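Long-range contacts in anti-sigma-I factor RsgI3 (Clostridium thermocellum, PDB 6QE7), which probably holds the sigma factor SigI3 inactive until its extracellular tandem PA14 domains, the part making up this chain, bind plant polysaccharide such as pectin: residues Y65-D70 / Q88-H93; C27-W32 / K131-S136; M14-F19 / K108-Q113; G8-N13 / R23-I28. All blocks are in the same frame, centred on the assembly; numbering follows the deposited sequence.

Overall arrangement
From the N terminus, interaction 4 closes first: strands 6-11 and 19-25 pair as a hairpin whose connection holds residues 14-19. That connection waits until 108-113 for its partner in interaction 3, so interactions 3 and 4 cross. Interaction 2 starts on C27 and I28, where interaction 4 ends, closes last at 131-136 and crosses interaction 3. Interaction 1 (65-70 with 88-93) is enclosed by both of these longer spans. All four belong to the first PA14 domain. Interactions 1 and 2 lie on its five-stranded sheet, joined by the E92-K131 salt bridge, while interactions 3 and 4 belong to the facing sheet. A calcium ion links interactions 1 and 3.

Interaction 1 (Y65-D70 / Q88-H93); sequences YTVTDD and QSATEH. With CA (calcium ion), chain D.
A cis peptide bond joins D69 to D70, and Q88 holds D70 while both carboxylates turn to one calcium ion. D69 OD1 lies 2.3 Å and D70 OD1 2.4 Å from the metal, whose protein ligands are completed by Q113, V115 and A117. D70 OD1 also accepts from H114 N. The other oxygen, D70 OD2, takes the backbone N of Q88 at 3.1 Å on its anti side, 25° out of the carboxylate plane.

The Q88 side chain starts with CG between its backbone N and carbonyl carbon (chi1 50°) and then extends past D70 to the strand. Its NE2 donates to T68 O at 3.1 Å, from the face of that carbonyl opposite to the one T91 N uses, and makes a weak bond to D70 O. At the other end of the amide, H93 NE2 meets Q88 OE1 at 2.9 Å and 177°, within the imidazole plane and on a lone pair.

Farther along, strands 65-69 and 91-93 run antiparallel. T66 and H93 form a hydrogen-bonded pair, with T66 N 3.0 Å from H93 O, and V67 faces E92 in a non-hydrogen-bonded one. E92 lies beside Y65, its OE2 3.7 Å from Y65 CD2 and salt-bridged to K131. Water 1 joins T66 OG1, T68 OG1 and T91 O.

The Asp-cis-Asp calcium site resembles that of PA14-type yeast adhesins. The firm bonds from NE2 to T68 O and from H93 NE2 to OE1 set which end of the Q88 amide is N and which O, and Q88 N acts as a second-shell donor that probably steadies the D70 carboxylate.

Interaction 2 (C27-W32 / K131-S136); sequences CIDFDW and KEIIPS
C27, D29 and I133 meet where two short strands, 29-31 and 132-133, follow one another along strand 119-125 of the five-stranded sheet. Both segments pair with that strand rather than with each other: the backbones of I28 and I134 each hydrogen-bond to L122, and no direct hydrogen bond runs between 27-32 and 131-136.

The contact is therefore carried by side chains, chiefly the branched side chain of I133. Its CG2 stands anti to the backbone N and touches C27 SG at 3.9 Å. The other branch lies beside the backbone N and bends at chi2 (-72°), which brings CD1 to D29. There CD1 approaches OD1 of D29 to 3.4 Å and CG of D29 to 3.5 Å, the methyl lying against the carboxylate as the two side chains cross at about a right angle. C27 adds a second touch through its CB, 3.4 Å from I134 O.

In the two-sheet PA14 fold this row has an inner side, where I28 and F30 pack on W50 of the facing sheet and I134 sits on L122 and W124. C27, D29 and I133 meet on the outer side of the row.

Water 5 spans the junction between the backbones. It accepts from I28 N at 3.0 Å, and it lies 2.9 Å from I134 O, to which it probably donates. Strand 132-133 begins at E132, whose OE2 forms a salt bridge with R57 and a hydrogen bond with W124 NE1, and K131 just before it makes a cation-pi contact with the ring of Y65.

Interaction 3 (M14-F19 / K108-Q113); sequences MDFSRF and KMEYYQ. With CA (calcium ion), chain D.
F16 and M14 rest on E110 and Y112, alternate residues of strand 105-113, so that the connection of the 6-11/19-25 hairpin lies over a sheet of the first PA14 domain. The same connection reaches the second domain: M14 bonds through its backbone to G251, D15 OD2 to Q253 N, and R18 forms a salt bridge with D203.

Van der Waals packing comes from the F16 ring. Its CZ presses on E110 CB at 3.6 Å and on E110 CG at 3.7 Å, while CE2 lies 3.8 Å from E110 OE1. Ring and carboxylate planes stand 38° apart. The E110 carboxylate forms a salt bridge through OE2 with R49, consistent with a fixed stem beside F16 CZ.

A Met-aromatic contact joins M14 to Y112, the two side chains lying alongside and pointing the same way. M14 SD sits 4.9 Å from the Y112 ring centroid, 63° off the ring normal. M14 CB supports the same corner, 3.9 Å from Y112 CD2.

Polar bonds shape the loop itself, where S17 OG donates to D15 OD1 at 2.7 Å on the syn side of the carboxylate.

Metal binding ends the strand. Q113 has CB turned away from the loop, and R116 is a polar partner of its amide; a bend at chi2 (75°) turns that amide so that Q113 OE1 reaches the calcium ion at 2.3 Å.

Interaction 4 (G8-N13 / R23-I28); sequences GEYYNN and RIDPCI. With CA (calcium ion), chain E.
R23, Y10 and G8 carry most of this contact, with D25 as the acidic partner that ties the first two together. R23 sends CG between its backbone N and carbonyl carbon (chi1 74°) and then runs extended, which brings its guanidinium beside the phenol end of Y10. R23 NH2 donates to Y10 OH at 3.0 Å, with the hydroxyl tilted from the guanidinium plane. R23 NE also forms a salt bridge with D25 OD1, 2.8 Å away on the syn lone pair.

Y10 comes from the opposite direction to D25. Its OH donates a hydrogen bond to D25 OD2 at 2.6 Å, a short bond that approaches from above the carboxylate plane, the ring and carboxylate being turned 85° to each other. Thus the phenol oxygen accepts from one charged group and donates to the other, fixing its rotation. D25 OD2 takes a further bond from W50 NE1. F30 touches Y10, R23 and D25, and F21 stacks on the Y10 ring.

These side chains fill the open end of a β hairpin made by strands 6-11 and 19-25 of the first PA14 domain. G8 and R23 are its antiparallel hydrogen-bonded pair in these segments. G8 N lies 2.7 Å from R23 O, and R23 N 2.8 Å from G8 O. The short strands 8-11 and 23-25 leave this pair toward opposite ends of the hairpin, with their directions 119° apart. D25 OD2 comes within 3.8 Å of G8 CA.

At the turn end of strand 6-11, N12 O binds a second calcium ion at 2.3 Å, with D44 O, T45 O and four waters among its other ligands. Water 6, one of them, donates to N12 OD1.

Interaction 1 (Y65-D70 / Q88-H93)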
# COMPACT_ATOMS: atom_id res chain seq x y z
N TYR A 65 18.60 -15.98 -11.17
CA TYR A 65 19.00 -14.59 -11.47
C TYR A 65 17.73 -13.75 -11.70
O TYR A 65 16.79 -14.21 -12.35
CB TYR A 65 19.82 -14.45 -12.75
CG TYR A 65 20.86 -15.52 -13.01
CD1 TYR A 65 20.50 -16.84 -13.33
CD2 TYR A 65 22.20 -15.20 -12.95
CE1 TYR A 65 21.49 -17.78 -13.61
CE2 TYR A 65 23.19 -16.14 -13.21
CZ TYR A 65 22.83 -17.44 -13.54
OH TYR A 65 23.84 -18.34 -13.74
N THR A 66 17.79 -12.52 -11.21
CA THR A 66 16.81 -11.45 -11.44
C THR A 66 17.58 -10.33 -12.12
O THR A 66 18.70 -10.07 -11.76
CB THR A 66 16.13 -11.01 -10.13
OG1 THR A 66 17.11 -10.45 -9.25
CG2 THR A 66 15.43 -12.15 -9.42
N VAL A 67 17.00 -9.76 -13.15
CA VAL A 67 17.51 -8.48 -13.69
C VAL A 67 16.32 -7.53 -13.62
O VAL A 67 15.33 -7.80 -14.33
CB VAL A 67 18.04 -8.63 -15.14
CG1 VAL A 67 18.69 -7.35 -15.60
CG2 VAL A 67 19.03 -9.77 -15.25
N THR A 68 16.41 -6.49 -12.81
CA THR A 68 15.28 -5.62 -12.44
C THR A 68 15.74 -4.19 -12.41
O THR A 68 16.86 -3.88 -11.96
CB THR A 68 14.65 -5.96 -11.09
OG1 THR A 68 15.57 -6.04 -9.97
CG2 THR A 68 13.91 -7.26 -11.15
N ASP A 69 14.77 -3.35 -12.74
CA ASP A 69 14.75 -1.93 -12.37
C ASP A 69 13.30 -1.64 -11.98
O ASP A 69 12.47 -1.73 -12.90
CB ASP A 69 15.28 -1.10 -13.54
CG ASP A 69 15.10 0.39 -13.30
OD1 ASP A 69 14.31 0.77 -12.36
OD2 ASP A 69 15.78 1.14 -13.99
N ASP A 70 12.98 -1.37 -10.67
CA ASP A 70 13.96 -1.21 -9.60
C ASP A 70 14.19 -2.49 -8.81
O ASP A 70 14.92 -3.36 -9.28
CB ASP A 70 13.58 -0.06 -8.67
CG ASP A 70 13.64 1.25 -9.43
OD1 ASP A 70 12.67 1.50 -10.25
OD2 ASP A 70 14.56 2.04 -9.17
N GLN A 88 17.38 1.01 -8.37
CA GLN A 88 18.52 0.56 -9.17
C GLN A 88 18.12 0.56 -10.64
O GLN A 88 17.08 0.04 -10.96
CB GLN A 88 18.99 -0.85 -8.79
CG GLN A 88 17.87 -1.88 -8.73
CD GLN A 88 18.39 -3.27 -8.42
OE1 GLN A 88 19.28 -3.46 -7.62
NE2 GLN A 88 17.83 -4.27 -9.08
N SER A 89 18.92 1.18 -11.47
CA SER A 89 19.03 0.80 -12.89
C SER A 89 19.08 -0.72 -13.00
O SER A 89 19.51 -1.35 -12.00
CB SER A 89 20.25 1.43 -13.45
OG SER A 89 20.11 1.43 -14.83
N ALA A 90 18.78 -1.28 -14.20
CA ALA A 90 18.72 -2.73 -14.49
C ALA A 90 20.00 -3.40 -14.01
O ALA A 90 21.10 -2.98 -14.41
CB ALA A 90 18.56 -3.01 -15.96
N THR A 91 19.87 -4.35 -13.12
CA THR A 91 21.02 -4.90 -12.40
C THR A 91 20.68 -6.35 -12.22
O THR A 91 19.56 -6.62 -11.81
CB THR A 91 21.29 -4.22 -11.05
OG1 THR A 91 21.52 -2.81 -11.24
CG2 THR A 91 22.44 -4.89 -10.32
N GLU A 92 21.63 -7.23 -12.48
CA GLU A 92 21.48 -8.66 -12.21
C GLU A 92 21.89 -8.89 -10.75
O GLU A 92 22.87 -8.30 -10.38
CB GLU A 92 22.46 -9.44 -13.09
CG GLU A 92 22.33 -10.94 -12.94
CD GLU A 92 22.83 -11.66 -14.20
OE1 GLU A 92 24.00 -11.59 -14.43
OE2 GLU A 92 22.02 -12.15 -14.98
N HIS A 93 21.23 -9.82 -10.07
CA HIS A 93 21.55 -10.35 -8.72
C HIS A 93 21.23 -11.82 -8.83
O HIS A 93 20.41 -12.17 -9.71
CB HIS A 93 20.68 -9.72 -7.59
CG HIS A 93 20.81 -8.24 -7.49
ND1 HIS A 93 22.01 -7.61 -7.17
CD2 HIS A 93 19.91 -7.23 -7.68
CE1 HIS A 93 21.85 -6.30 -7.18
NE2 HIS A 93 20.54 -6.04 -7.46
CA CA D . 12.97 2.63 -12.37
O HOH W 1 17.56 -7.81 -9.95
O HOH W 2 17.04 0.16 -16.19
O HOH W 3 15.50 3.56 -12.90
O HOH W 4 14.57 4.25 -10.82

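Interaction 2 (C27-W32 / K131-S136)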
# COMPACT_ATOMS: atom_id res chain seq x y z
N CYS A 27 5.96 -16.18 -18.48
CA CYS A 27 7.31 -16.07 -17.91
C CYS A 27 7.54 -14.61 -17.50
O CYS A 27 6.65 -13.76 -17.73
CB CYS A 27 8.32 -16.59 -18.92
SG CYS A 27 8.55 -15.47 -20.32
N ILE A 28 8.60 -14.40 -16.73
CA ILE A 28 9.02 -13.08 -16.18
C ILE A 28 10.17 -12.64 -17.04
O ILE A 28 11.28 -13.03 -16.77
CB ILE A 28 9.33 -13.07 -14.65
CG1 ILE A 28 8.13 -13.60 -13.85
CG2 ILE A 28 9.74 -11.66 -14.23
CD1 ILE A 28 8.41 -13.81 -12.37
N ASP A 29 9.79 -11.88 -18.06
CA ASP A 29 10.69 -11.38 -19.11
C ASP A 29 10.10 -10.06 -19.66
O ASP A 29 9.58 -10.07 -20.80
CB ASP A 29 10.83 -12.38 -20.24
CG ASP A 29 11.95 -11.98 -21.21
OD1 ASP A 29 12.79 -11.16 -20.81
OD2 ASP A 29 11.98 -12.47 -22.35
N PHE A 30 10.15 -9.00 -18.87
CA PHE A 30 9.44 -7.75 -19.14
C PHE A 30 10.44 -6.64 -19.30
O PHE A 30 11.26 -6.43 -18.45
CB PHE A 30 8.44 -7.48 -18.02
CG PHE A 30 7.26 -8.39 -18.01
CD1 PHE A 30 6.26 -8.27 -18.96
CD2 PHE A 30 7.12 -9.37 -17.05
CE1 PHE A 30 5.16 -9.12 -18.97
CE2 PHE A 30 6.01 -10.22 -17.05
CZ PHE A 30 5.01 -10.04 -17.96
N ASP A 31 10.28 -5.86 -20.35
CA ASP A 31 10.95 -4.56 -20.41
C ASP A 31 9.90 -3.53 -20.76
O ASP A 31 9.46 -3.56 -21.84
CB ASP A 31 12.13 -4.54 -21.37
CG ASP A 31 12.81 -3.18 -21.41
OD1 ASP A 31 12.34 -2.21 -20.75
OD2 ASP A 31 13.79 -3.05 -22.17
N TRP A 32 9.56 -2.65 -19.82
CA TRP A 32 8.43 -1.70 -19.97
C TRP A 32 8.97 -0.34 -20.36
O TRP A 32 8.18 0.62 -20.40
CB TRP A 32 7.60 -1.67 -18.68
CG TRP A 32 6.95 -2.97 -18.40
CD1 TRP A 32 6.08 -3.64 -19.22
CD2 TRP A 32 7.11 -3.78 -17.23
NE1 TRP A 32 5.60 -4.74 -18.59
CE2 TRP A 32 6.25 -4.88 -17.39
CE3 TRP A 32 7.85 -3.64 -16.04
CZ2 TRP A 32 6.13 -5.87 -16.42
CZ3 TRP A 32 7.70 -4.61 -15.08
CH2 TRP A 32 6.90 -5.73 -15.29
N LYS A 131 21.82 -21.05 -19.24
CA LYS A 131 21.18 -19.92 -18.58
C LYS A 131 20.06 -19.51 -19.51
O LYS A 131 20.39 -19.18 -20.63
CB LYS A 131 22.17 -18.78 -18.38
CG LYS A 131 21.65 -17.66 -17.51
CD LYS A 131 22.53 -16.45 -17.57
CE LYS A 131 22.09 -15.35 -16.62
NZ LYS A 131 23.07 -14.24 -16.58
N GLU A 132 18.80 -19.58 -19.06
CA GLU A 132 17.67 -19.03 -19.83
C GLU A 132 16.74 -18.28 -18.87
O GLU A 132 16.83 -18.56 -17.67
CB GLU A 132 16.98 -20.22 -20.50
CG GLU A 132 16.60 -21.32 -19.56
CD GLU A 132 15.74 -22.46 -20.10
OE1 GLU A 132 15.65 -22.56 -21.31
OE2 GLU A 132 15.16 -23.27 -19.29
N ILE A 133 15.91 -17.38 -19.41
CA ILE A 133 14.56 -17.04 -18.89
C ILE A 133 13.82 -18.29 -18.43
O ILE A 133 13.61 -19.21 -19.22
CB ILE A 133 13.72 -16.28 -19.95
CG1 ILE A 133 14.34 -14.94 -20.36
CG2 ILE A 133 12.30 -16.10 -19.43
CD1 ILE A 133 14.23 -13.86 -19.25
N ILE A 134 13.32 -18.31 -17.20
CA ILE A 134 12.64 -19.54 -16.75
C ILE A 134 11.40 -19.67 -17.60
O ILE A 134 10.51 -18.81 -17.56
CB ILE A 134 12.29 -19.58 -15.25
CG1 ILE A 134 13.51 -19.33 -14.36
CG2 ILE A 134 11.61 -20.90 -14.89
CD1 ILE A 134 13.24 -19.56 -12.87
N PRO A 135 11.21 -20.79 -18.31
CA PRO A 135 10.09 -20.90 -19.24
C PRO A 135 8.78 -21.37 -18.63
O PRO A 135 8.78 -21.86 -17.51
CB PRO A 135 10.63 -21.91 -20.25
CG PRO A 135 11.43 -22.83 -19.39
CD PRO A 135 12.13 -21.93 -18.39
N SER A 136 7.68 -21.17 -19.36
CA SER A 136 6.30 -21.36 -18.86
C SER A 136 6.08 -22.83 -18.58
O SER A 136 5.25 -23.12 -17.72
CB SER A 136 5.22 -20.87 -19.80
OG SER A 136 5.38 -21.41 -21.09
O HOH W 5 10.72 -16.37 -16.10

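Interaction 3 (M14-F19 / K108-Q113)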
# COMPACT_ATOMS: atom_id res chain seq x y z
N MET A 14 3.93 1.17 -5.00
CA MET A 14 5.19 0.39 -5.03
C MET A 14 5.31 -0.49 -3.80
O MET A 14 6.28 -1.23 -3.68
CB MET A 14 6.39 1.32 -5.23
CG MET A 14 6.87 2.14 -4.06
SD MET A 14 7.96 3.29 -5.09
CE MET A 14 8.23 4.60 -3.87
N ASP A 15 4.28 -0.49 -2.94
CA ASP A 15 4.29 -1.33 -1.72
C ASP A 15 3.09 -2.25 -1.68
O ASP A 15 2.58 -2.46 -0.55
CB ASP A 15 4.19 -0.45 -0.47
CG ASP A 15 2.90 0.39 -0.43
OD1 ASP A 15 2.16 0.48 -1.48
OD2 ASP A 15 2.65 0.94 0.64
N PHE A 16 2.61 -2.75 -2.81
CA PHE A 16 1.57 -3.81 -2.84
C PHE A 16 0.31 -3.25 -2.20
O PHE A 16 -0.38 -3.99 -1.53
CB PHE A 16 2.00 -5.10 -2.13
CG PHE A 16 3.32 -5.59 -2.70
CD1 PHE A 16 3.36 -6.12 -3.96
CD2 PHE A 16 4.50 -5.40 -2.01
CE1 PHE A 16 4.56 -6.53 -4.52
CE2 PHE A 16 5.71 -5.78 -2.57
CZ PHE A 16 5.73 -6.33 -3.83
N SER A 17 0.03 -1.98 -2.43
CA SER A 17 -1.30 -1.35 -2.20
C SER A 17 -1.77 -0.77 -3.53
O SER A 17 -0.93 -0.65 -4.53
CB SER A 17 -1.27 -0.30 -1.10
OG SER A 17 -0.47 0.82 -1.52
N ARG A 18 -3.05 -0.45 -3.56
CA ARG A 18 -3.80 -0.04 -4.78
C ARG A 18 -3.73 -1.17 -5.81
O ARG A 18 -3.30 -0.95 -6.95
CB ARG A 18 -3.21 1.24 -5.34
CG ARG A 18 -3.79 2.48 -4.71
CD ARG A 18 -3.12 3.64 -5.38
NE ARG A 18 -3.35 4.89 -4.70
CZ ARG A 18 -4.45 5.62 -4.82
NH1 ARG A 18 -5.48 5.20 -5.55
NH2 ARG A 18 -4.52 6.79 -4.21
N PHE A 19 -4.23 -2.31 -5.40
CA PHE A 19 -4.30 -3.51 -6.24
C PHE A 19 -5.15 -3.17 -7.48
O PHE A 19 -6.19 -2.52 -7.31
CB PHE A 19 -4.86 -4.69 -5.43
CG PHE A 19 -5.25 -5.81 -6.35
CD1 PHE A 19 -4.27 -6.57 -7.01
CD2 PHE A 19 -6.58 -6.04 -6.66
CE1 PHE A 19 -4.62 -7.56 -7.91
CE2 PHE A 19 -6.92 -7.07 -7.55
CZ PHE A 19 -5.93 -7.79 -8.19
N LYS A 108 8.21 -17.02 -5.22
CA LYS A 108 7.58 -15.72 -5.10
C LYS A 108 8.63 -14.70 -5.46
O LYS A 108 9.74 -14.74 -4.93
CB LYS A 108 7.07 -15.49 -3.68
CG LYS A 108 6.66 -14.04 -3.44
CD LYS A 108 5.89 -13.90 -2.15
CE LYS A 108 6.68 -14.39 -0.93
NZ LYS A 108 5.93 -14.11 0.32
N MET A 109 8.29 -13.85 -6.41
CA MET A 109 9.15 -12.76 -6.81
C MET A 109 8.33 -11.49 -6.65
O MET A 109 7.27 -11.40 -7.26
CB MET A 109 9.64 -12.95 -8.24
CG MET A 109 10.40 -11.77 -8.72
SD MET A 109 11.31 -12.18 -10.27
CE MET A 109 11.89 -10.57 -10.79
N GLU A 110 8.86 -10.57 -5.84
CA GLU A 110 8.29 -9.21 -5.60
C GLU A 110 9.19 -8.25 -6.32
O GLU A 110 10.41 -8.46 -6.33
CB GLU A 110 8.18 -8.93 -4.09
CG GLU A 110 7.06 -9.76 -3.49
CD GLU A 110 6.83 -9.58 -1.99
OE1 GLU A 110 7.60 -8.91 -1.37
OE2 GLU A 110 5.82 -10.05 -1.52
N TYR A 111 8.58 -7.27 -6.97
CA TYR A 111 9.26 -6.33 -7.86
C TYR A 111 8.66 -4.97 -7.60
O TYR A 111 7.41 -4.93 -7.41
CB TYR A 111 9.03 -6.81 -9.31
CG TYR A 111 9.24 -5.68 -10.27
CD1 TYR A 111 10.51 -5.29 -10.63
CD2 TYR A 111 8.18 -4.90 -10.69
CE1 TYR A 111 10.75 -4.19 -11.42
CE2 TYR A 111 8.40 -3.80 -11.48
CZ TYR A 111 9.67 -3.44 -11.83
OH TYR A 111 9.85 -2.37 -12.63
N TYR A 112 9.42 -3.88 -7.77
CA TYR A 112 8.76 -2.57 -7.88
C TYR A 112 9.61 -1.68 -8.80
O TYR A 112 10.79 -1.92 -9.05
CB TYR A 112 8.58 -1.94 -6.51
CG TYR A 112 9.81 -1.25 -5.97
CD1 TYR A 112 10.80 -1.95 -5.30
CD2 TYR A 112 9.98 0.12 -6.10
CE1 TYR A 112 11.93 -1.31 -4.78
CE2 TYR A 112 11.08 0.79 -5.55
CZ TYR A 112 12.06 0.08 -4.87
OH TYR A 112 13.17 0.73 -4.45
N GLN A 113 8.90 -0.76 -9.39
CA GLN A 113 9.35 0.42 -10.15
C GLN A 113 9.14 1.68 -9.31
O GLN A 113 8.01 1.91 -8.73
CB GLN A 113 8.55 0.49 -11.46
CG GLN A 113 8.40 1.92 -11.99
CD GLN A 113 9.62 2.51 -12.62
OE1 GLN A 113 10.75 2.28 -12.21
NE2 GLN A 113 9.40 3.20 -13.76
CA CA D . 12.97 2.63 -12.37
O HOH W 4 14.57 4.25 -10.82
O HOH W 3 15.50 3.56 -12.90

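Interaction 4 (G8-N13 / R23-I28)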
# COMPACT_ATOMS: atom_id res chain seq x y z
N GLY A 8 0.62 -13.08 -11.62
CA GLY A 8 1.10 -11.71 -11.41
C GLY A 8 0.03 -10.83 -10.82
O GLY A 8 -1.11 -10.76 -11.38
N GLU A 9 0.33 -10.28 -9.66
CA GLU A 9 -0.54 -9.29 -9.00
C GLU A 9 0.12 -7.94 -9.29
O GLU A 9 1.30 -7.73 -8.82
CB GLU A 9 -0.68 -9.52 -7.48
CG GLU A 9 -1.19 -10.88 -6.97
CD GLU A 9 -0.61 -11.28 -5.60
OE1 GLU A 9 -0.26 -10.39 -4.77
OE2 GLU A 9 -0.47 -12.48 -5.37
N TYR A 10 -0.65 -7.02 -9.86
CA TYR A 10 -0.21 -5.70 -10.33
C TYR A 10 -0.89 -4.62 -9.52
O TYR A 10 -2.11 -4.52 -9.45
CB TYR A 10 -0.54 -5.57 -11.81
CG TYR A 10 0.33 -6.42 -12.68
CD1 TYR A 10 0.07 -7.77 -12.86
CD2 TYR A 10 1.47 -5.93 -13.30
CE1 TYR A 10 0.89 -8.57 -13.65
CE2 TYR A 10 2.26 -6.70 -14.13
CZ TYR A 10 1.98 -8.04 -14.32
OH TYR A 10 2.80 -8.82 -15.09
N TYR A 11 -0.07 -3.81 -8.88
CA TYR A 11 -0.55 -2.78 -7.94
C TYR A 11 -0.09 -1.42 -8.49
O TYR A 11 1.06 -1.36 -8.91
CB TYR A 11 0.09 -3.08 -6.58
CG TYR A 11 -0.31 -4.39 -5.94
CD1 TYR A 11 0.33 -5.57 -6.29
CD2 TYR A 11 -1.24 -4.41 -4.90
CE1 TYR A 11 0.00 -6.76 -5.69
CE2 TYR A 11 -1.58 -5.60 -4.28
CZ TYR A 11 -0.95 -6.75 -4.68
OH TYR A 11 -1.34 -7.90 -4.13
N ASN A 12 -0.84 -0.35 -8.25
CA ASN A 12 -0.54 1.03 -8.72
C ASN A 12 0.28 1.84 -7.71
O ASN A 12 0.60 3.01 -8.03
CB ASN A 12 -1.83 1.81 -9.03
CG ASN A 12 -2.11 1.77 -10.51
OD1 ASN A 12 -1.19 2.04 -11.28
ND2 ASN A 12 -3.32 1.41 -10.94
N ASN A 13 0.58 1.27 -6.55
CA ASN A 13 1.61 1.78 -5.59
C ASN A 13 2.80 0.79 -5.61
O ASN A 13 2.64 -0.38 -6.09
CB ASN A 13 0.99 1.93 -4.20
CG ASN A 13 0.28 3.26 -3.99
OD1 ASN A 13 0.48 4.21 -4.75
ND2 ASN A 13 -0.44 3.39 -2.88
N ARG A 23 -3.03 -11.38 -13.39
CA ARG A 23 -3.04 -12.11 -14.69
C ARG A 23 -1.97 -13.18 -14.60
O ARG A 23 -1.07 -13.08 -13.72
CB ARG A 23 -2.76 -11.19 -15.88
CG ARG A 23 -1.32 -10.73 -16.03
CD ARG A 23 -1.12 -9.66 -17.08
NE ARG A 23 0.23 -9.20 -17.13
CZ ARG A 23 0.67 -8.14 -17.82
NH1 ARG A 23 -0.21 -7.38 -18.48
NH2 ARG A 23 1.95 -7.80 -17.76
N ILE A 24 -2.09 -14.21 -15.41
CA ILE A 24 -1.03 -15.24 -15.46
C ILE A 24 -0.08 -14.81 -16.56
O ILE A 24 -0.56 -14.60 -17.66
CB ILE A 24 -1.64 -16.63 -15.63
CG1 ILE A 24 -2.42 -16.96 -14.36
CG2 ILE A 24 -0.58 -17.67 -15.96
CD1 ILE A 24 -3.40 -18.10 -14.52
N ASP A 25 1.17 -14.57 -16.17
CA ASP A 25 2.31 -14.25 -17.02
C ASP A 25 2.98 -15.58 -17.30
O ASP A 25 3.37 -16.33 -16.38
CB ASP A 25 3.21 -13.24 -16.31
CG ASP A 25 2.53 -11.90 -16.06
OD1 ASP A 25 1.84 -11.43 -16.97
OD2 ASP A 25 2.61 -11.37 -14.92
N PRO A 26 3.20 -15.92 -18.57
CA PRO A 26 3.83 -17.21 -18.89
C PRO A 26 5.27 -17.30 -18.41
O PRO A 26 5.74 -18.39 -18.01
CB PRO A 26 3.80 -17.29 -20.44
CG PRO A 26 3.17 -16.01 -20.97
CD PRO A 26 2.85 -15.13 -19.76
N CYS A 27 5.96 -16.18 -18.48
CA CYS A 27 7.31 -16.07 -17.91
C CYS A 27 7.54 -14.61 -17.50
O CYS A 27 6.65 -13.76 -17.73
CB CYS A 27 8.32 -16.59 -18.92
SG CYS A 27 8.55 -15.47 -20.32
N ILE A 28 8.60 -14.40 -16.73
CA ILE A 28 9.02 -13.08 -16.18
C ILE A 28 10.17 -12.64 -17.04
O ILE A 28 11.28 -13.03 -16.77
CB ILE A 28 9.33 -13.07 -14.65
CG1 ILE A 28 8.13 -13.60 -13.85
CG2 ILE A 28 9.74 -11.66 -14.23
CD1 ILE A 28 8.41 -13.81 -12.37
CA CA E . 1.89 4.57 -9.06
O HOH W 6 1.33 3.19 -11.01
O HOH W 7 1.06 5.66 -7.05
O HOH W 8 -0.39 5.39 -9.50
O HOH W 9 2.14 6.53 -10.51